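Local coordinates for protein Thf1 (Thermosynechococcus elongatus, PDB 5MJR) that may take part in biogenesis of the photosynthetic membrane and associates with the FtsH protease complex involved in photosystem II repair, at residues 49-54 against 95-100. Residues are numbered along the deposited sequence; the frame is centred on the assembly and turned at random.
Sequences ELLVEI and HALCVA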
# COMPACT_ATOMS: atom_id res chain seq x y z
N GLU A 49 3.75 -2.52 13.81
CA GLU A 49 4.78 -2.13 12.85
C GLU A 49 4.13 -1.20 11.77
O GLU A 49 4.76 -0.20 11.41
CB GLU A 49 5.41 -3.36 12.20
CG GLU A 49 6.47 -4.07 13.00
CD GLU A 49 7.24 -5.16 12.23
OE1 GLU A 49 7.22 -5.13 10.97
OE2 GLU A 49 7.85 -6.01 12.95
N LEU A 50 2.97 -1.51 11.30
CA LEU A 50 2.28 -0.69 10.28
C LEU A 50 1.94 0.69 10.88
O LEU A 50 2.07 1.72 10.21
CB LEU A 50 1.09 -1.43 9.69
CG LEU A 50 0.42 -0.76 8.50
CD1 LEU A 50 1.37 -0.47 7.32
CD2 LEU A 50 -0.77 -1.56 8.10
N LEU A 51 1.42 0.66 12.14
CA LEU A 51 1.06 1.95 12.77
C LEU A 51 2.30 2.86 12.84
O LEU A 51 2.19 4.07 12.59
CB LEU A 51 0.51 1.70 14.23
CG LEU A 51 -0.90 1.18 14.30
CD1 LEU A 51 -1.16 0.78 15.76
CD2 LEU A 51 -1.95 2.25 13.94
N VAL A 52 3.44 2.32 13.24
CA VAL A 52 4.66 3.09 13.32
C VAL A 52 5.09 3.62 11.93
O VAL A 52 5.45 4.78 11.77
CB VAL A 52 5.80 2.29 13.98
CG1 VAL A 52 7.14 2.98 13.87
CG2 VAL A 52 5.43 2.00 15.48
N GLU A 53 5.07 2.69 10.96
CA GLU A 53 5.51 3.05 9.59
C GLU A 53 4.69 4.19 9.04
O GLU A 53 5.29 5.16 8.50
CB GLU A 53 5.38 1.76 8.72
CG GLU A 53 5.85 1.97 7.31
CD GLU A 53 5.75 0.73 6.46
OE1 GLU A 53 4.95 -0.19 6.82
OE2 GLU A 53 6.44 0.66 5.41
N ILE A 54 3.38 4.18 9.17
CA ILE A 54 2.54 5.23 8.64
C ILE A 54 2.78 6.51 9.40
O ILE A 54 2.83 7.57 8.86
CB ILE A 54 1.06 4.80 8.65
CG1 ILE A 54 0.83 3.60 7.72
CG2 ILE A 54 0.18 5.97 8.34
CD1 ILE A 54 -0.51 2.98 7.81
N HIS A 95 -10.41 0.02 10.34
CA HIS A 95 -11.02 1.30 10.69
C HIS A 95 -10.17 1.97 11.76
O HIS A 95 -9.82 3.15 11.70
CB HIS A 95 -12.47 1.08 11.07
CG HIS A 95 -13.13 2.36 11.58
ND1 HIS A 95 -12.93 2.80 12.91
CD2 HIS A 95 -14.06 3.18 11.03
CE1 HIS A 95 -13.63 3.90 13.14
NE2 HIS A 95 -14.24 4.19 11.96
N ALA A 96 -9.89 1.20 12.82
CA ALA A 96 -9.13 1.70 13.95
C ALA A 96 -7.73 2.17 13.58
O ALA A 96 -7.22 3.22 14.04
CB ALA A 96 -9.11 0.69 15.08
N LEU A 97 -7.09 1.39 12.72
CA LEU A 97 -5.75 1.71 12.24
C LEU A 97 -5.81 3.08 11.51
O LEU A 97 -4.99 3.95 11.77
CB LEU A 97 -5.29 0.61 11.27
CG LEU A 97 -3.84 0.85 10.73
CD1 LEU A 97 -2.94 -0.35 10.96
CD2 LEU A 97 -4.00 0.91 9.29
N CYS A 98 -6.79 3.27 10.65
CA CYS A 98 -6.81 4.52 9.90
C CYS A 98 -7.12 5.73 10.77
O CYS A 98 -6.44 6.77 10.70
CB CYS A 98 -7.82 4.42 8.75
SG CYS A 98 -7.28 3.31 7.44
N VAL A 99 -8.14 5.59 11.64
CA VAL A 99 -8.48 6.74 12.48
C VAL A 99 -7.34 7.07 13.43
O VAL A 99 -7.09 8.27 13.70
CB VAL A 99 -9.85 6.62 13.15
CG1 VAL A 99 -10.97 6.44 12.19
CG2 VAL A 99 -9.91 5.60 14.16
N ALA A 100 -6.62 6.06 13.92
CA ALA A 100 -5.47 6.32 14.78
C ALA A 100 -4.36 7.14 14.09
O ALA A 100 -3.58 7.84 14.76
CB ALA A 100 -4.91 5.02 15.27
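L97 of helix 90-100 packs its isobutyl end against L50, L51 and I54 of helix 41-58. Followed outward, its CB touches nothing on 49-54 and serves as the stem. CG is the first atom to make contact, 4.0 Å from L51 CD2. There the side chain forks. CD1 is the leading tip: it meets L50 CD2 at 3.8 Å and also lies 4.1 Å from L51 CD2, so one methyl is shared by two neighbouring leucines. The other branch, CD2, faces I54, whose CD1 is 4.3 Å away. The stem is directed by a first torsion with CG anti to the backbone N (chi1 -179°), which carries the fork across to the other helix. The second torsion, 126°, is far from a staggered value and may carry a little strain.

The partners approach differently. L50 crosses L97 roughly at a right angle, whereas L51 and L97 run past each other in opposite directions. L51 CD2 thereby lies along the flank of L97 and also comes 4.3 Å from A100 CB, one turn farther along helix 90-100. The two helix segments run nearly parallel, at 28°, with their axes 10.5 Å apart, so branched side chains rather than backbones fill the interface. F31 of helix 24-34 adds to the packing around L51, and F80 and V73 of helix 67-80 touch L50 and I54 respectively, extending this apolar core of the all-helical fold.

No hydrogen bond or charge pair joins the two segments, and every residue touching across them is buried. The contact therefore rests on van der Waals packing of methyl groups and on exclusion of water, with no directional bond to fix its register.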